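Local atomic coordinates of UPF0249 protein EF_3048 (Enterococcus faecalis, PDB entry 2I5I), a protein that probably catalyses the magnesium-dependent deacetylation of acetylated carbohydrates, a step in the breakdown of oligosaccharides. Residues T193-L198 with K245-E250. Sequence-based numbering, arbitrary orientation.
Sequences TILQLL and KEAIEE
Leu195 and Leu198 meet Ala247 and Ile248 where helices 191-203 and 242-250 run side by side in the same direction, their local axes 16° from parallel and 10.3 Å apart at closest approach. The nearest CA pair across the two segments is Leu195 with Ala247, 6.8 Å apart. At this point alanine suits the spacing: its side chain is a single methyl directed at the partner helix, and both leucines can close on it. CD2 of Leu195 presses on CB of Ala247 at 3.4 Å, tighter than usual for two carbons, whereas CD1 of Leu198 touches the same CB at 3.6 Å. In Leu195, chi1 of -55° sets CG beside the backbone N and anti to the carbonyl carbon, and with chi2 near 180° CD2 is the methyl that reaches Ala247. Leu198 starts toward helix 242-250, and leucine's two terminal methyls let it meet Ala247 and Ile248 together, CD2 lying 3.7 Å from CG1 of Ile248. These two side chains cross at roughly a right angle, and CG1 of the branched, apolar Ile248, itself buried, touches both methyls. Ile194, one turn before Leu198, extends the apolar strip to Val244. The pair lies towards the periphery of this probable YdjC-family deacetylase; helix 191-203 leads into strand 208-213 of the parallel sheet and helix 242-250 precedes strand 254-256. No hydrogen bond links the two segments; small and branched hydrocarbon groups join them, consistent with cohesion that rests on close fit and the burial of apolar surface.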
ATOM      1  N   THR A 193       7.681 -30.350  23.517  1.00 28.93           N
ATOM      2  CA  THR A 193       7.375 -29.379  24.557  1.00 32.25           C
ATOM      3  C   THR A 193       6.049 -28.697  24.233  1.00 36.72           C
ATOM      4  O   THR A 193       5.216 -28.480  25.109  1.00 28.41           O
ATOM      5  CB  THR A 193       8.483 -28.336  24.721  1.00 31.03           C
ATOM      6  OG1 THR A 193       9.711 -28.942  25.129  1.00 30.82           O
ATOM      7  CG2 THR A 193       8.157 -27.386  25.872  1.00 31.82           C
ATOM      8  N   ILE A 194       5.881 -28.368  22.952  1.00 29.90           N
ATOM      9  CA  ILE A 194       4.716 -27.626  22.510  1.00 27.15           C
ATOM     10  C   ILE A 194       3.456 -28.475  22.672  1.00 25.16           C
ATOM     11  O   ILE A 194       2.419 -27.957  23.085  1.00 30.08           O
ATOM     12  CB  ILE A 194       4.828 -27.184  21.037  1.00 26.45           C
ATOM     13  CG1 ILE A 194       5.831 -26.059  20.796  1.00 32.06           C
ATOM     14  CG2 ILE A 194       3.446 -26.830  20.491  1.00 30.26           C
ATOM     15  CD1 ILE A 194       5.422 -24.719  21.361  1.00 23.73           C
ATOM     16  N   LEU A 195       3.550 -29.764  22.340  1.00 27.09           N
ATOM     17  CA  LEU A 195       2.388 -30.638  22.466  1.00 31.15           C
ATOM     18  C   LEU A 195       2.006 -30.739  23.948  1.00 24.82           C
ATOM     19  O   LEU A 195       0.834 -30.648  24.287  1.00 37.11           O
ATOM     20  CB  LEU A 195       2.645 -32.029  21.893  1.00 38.68           C
ATOM     21  CG  LEU A 195       3.116 -32.097  20.436  1.00 43.33           C
ATOM     22  CD1 LEU A 195       3.335 -33.527  19.973  1.00 45.36           C
ATOM     23  CD2 LEU A 195       2.119 -31.423  19.508  1.00 30.18           C
ATOM     24  N   GLN A 196       3.034 -30.900  24.759  1.00 25.56           N
ATOM     25  CA  GLN A 196       2.940 -30.942  26.210  1.00 31.70           C
ATOM     26  C   GLN A 196       2.197 -29.734  26.761  1.00 33.72           C
ATOM     27  O   GLN A 196       1.269 -29.825  27.550  1.00 34.74           O
ATOM     28  CB  GLN A 196       4.326 -30.955  26.847  1.00 39.40           C
ATOM     29  CG  GLN A 196       4.952 -32.315  27.119  1.00 56.06           C
ATOM     30  CD  GLN A 196       6.439 -32.141  27.426  1.00 57.58           C
ATOM     31  OE1 GLN A 196       6.778 -31.427  28.371  1.00 65.38           O
ATOM     32  NE2 GLN A 196       7.301 -32.762  26.626  1.00 66.42           N
ATOM     33  N   LEU A 197       2.639 -28.554  26.322  1.00 28.36           N
ATOM     34  CA  LEU A 197       1.962 -27.351  26.785  1.00 32.77           C
ATOM     35  C   LEU A 197       0.524 -27.334  26.292  1.00 29.17           C
ATOM     36  O   LEU A 197      -0.372 -26.843  26.972  1.00 31.85           O
ATOM     37  CB  LEU A 197       2.708 -26.110  26.304  1.00 29.92           C
ATOM     38  CG  LEU A 197       4.086 -25.875  26.897  1.00 27.57           C
ATOM     39  CD1 LEU A 197       4.770 -24.696  26.212  1.00 26.47           C
ATOM     40  CD2 LEU A 197       4.017 -25.640  28.405  1.00 37.53           C
ATOM     41  N   LEU A 198       0.305 -27.875  25.092  1.00 27.07           N
ATOM     42  CA  LEU A 198      -1.066 -27.833  24.567  1.00 32.28           C
ATOM     43  C   LEU A 198      -1.951 -28.751  25.404  1.00 30.43           C
ATOM     44  O   LEU A 198      -3.080 -28.440  25.769  1.00 26.83           O
ATOM     45  CB  LEU A 198      -1.093 -28.208  23.086  1.00 29.70           C
ATOM     46  CG  LEU A 198      -0.406 -27.246  22.113  1.00 25.46           C
ATOM     47  CD1 LEU A 198      -0.427 -27.811  20.696  1.00 24.94           C
ATOM     48  CD2 LEU A 198      -1.066 -25.878  22.167  1.00 23.55           C
ATOM     49  N   LYS A 245       0.609 -26.759  13.978  1.00 29.08           N
ATOM     50  CA  LYS A 245      -0.713 -26.289  13.575  1.00 34.36           C
ATOM     51  C   LYS A 245      -1.764 -27.379  13.760  1.00 35.23           C
ATOM     52  O   LYS A 245      -2.827 -27.101  14.320  1.00 31.41           O
ATOM     53  CB  LYS A 245      -0.700 -25.805  12.120  1.00 39.78           C
ATOM     54  CG  LYS A 245       0.148 -24.544  11.971  1.00 39.25           C
ATOM     55  CD  LYS A 245       0.244 -24.116  10.516  1.00 43.06           C
ATOM     56  CE  LYS A 245       1.320 -23.055  10.335  1.00 35.83           C
ATOM     57  NZ  LYS A 245       2.265 -23.385   9.230  1.00 46.10           N
ATOM     58  N   GLU A 246      -1.465 -28.594  13.312  1.00 31.04           N
ATOM     59  CA  GLU A 246      -2.426 -29.691  13.458  1.00 31.52           C
ATOM     60  C   GLU A 246      -2.755 -29.970  14.921  1.00 28.33           C
ATOM     61  O   GLU A 246      -3.917 -30.237  15.249  1.00 36.03           O
ATOM     62  CB  GLU A 246      -1.895 -30.955  12.760  1.00 37.61           C
ATOM     63  CG  GLU A 246      -2.187 -30.916  11.261  1.00 39.43           C
ATOM     64  CD  GLU A 246      -1.450 -31.948  10.439  1.00 43.03           C
ATOM     65  OE1 GLU A 246      -0.841 -32.866  11.030  1.00 45.09           O
ATOM     66  OE2 GLU A 246      -1.508 -31.810   9.192  1.00 49.76           O
ATOM     67  N   ALA A 247      -1.763 -29.908  15.799  1.00 25.34           N
ATOM     68  CA  ALA A 247      -1.970 -30.223  17.215  1.00 25.97           C
ATOM     69  C   ALA A 247      -2.994 -29.293  17.848  1.00 35.10           C
ATOM     70  O   ALA A 247      -3.882 -29.707  18.604  1.00 35.97           O
ATOM     71  CB  ALA A 247      -0.679 -30.145  18.003  1.00 28.38           C
ATOM     72  N   ILE A 248      -2.867 -28.001  17.540  1.00 27.33           N
ATOM     73  CA  ILE A 248      -3.826 -27.042  18.118  1.00 24.30           C
ATOM     74  C   ILE A 248      -5.216 -27.365  17.604  1.00 38.45           C
ATOM     75  O   ILE A 248      -6.212 -27.381  18.333  1.00 31.82           O
ATOM     76  CB  ILE A 248      -3.351 -25.616  17.795  1.00 30.89           C
ATOM     77  CG1 ILE A 248      -2.198 -25.197  18.723  1.00 34.24           C
ATOM     78  CG2 ILE A 248      -4.473 -24.595  17.798  1.00 31.05           C
ATOM     79  CD1 ILE A 248      -1.158 -24.306  18.083  1.00 28.05           C
ATOM     80  N   GLU A 249      -5.262 -27.686  16.308  1.00 38.56           N
ATOM     81  CA  GLU A 249      -6.476 -28.136  15.647  1.00 39.22           C
ATOM     82  C   GLU A 249      -7.111 -29.333  16.360  1.00 34.21           C
ATOM     83  O   GLU A 249      -8.276 -29.272  16.757  1.00 39.79           O
ATOM     84  CB  GLU A 249      -6.196 -28.497  14.181  1.00 44.45           C
ATOM     85  CG  GLU A 249      -5.715 -27.359  13.311  1.00 59.67           C
ATOM     86  CD  GLU A 249      -6.098 -27.432  11.849  1.00 68.69           C
ATOM     87  OE1 GLU A 249      -6.984 -28.228  11.471  1.00 82.73           O
ATOM     88  OE2 GLU A 249      -5.499 -26.664  11.056  1.00 67.07           O
ATOM     89  N   GLU A 250      -6.359 -30.410  16.524  1.00 36.52           N
ATOM     90  CA  GLU A 250      -6.819 -31.660  17.112  1.00 44.67           C
ATOM     91  C   GLU A 250      -7.370 -31.460  18.520  1.00 44.75           C
ATOM     92  O   GLU A 250      -8.145 -32.274  19.027  1.00 34.91           O
ATOM     93  CB  GLU A 250      -5.677 -32.679  17.144  1.00 49.30           C
ATOM     94  CG  GLU A 250      -5.562 -33.559  18.372  1.00 64.78           C
TER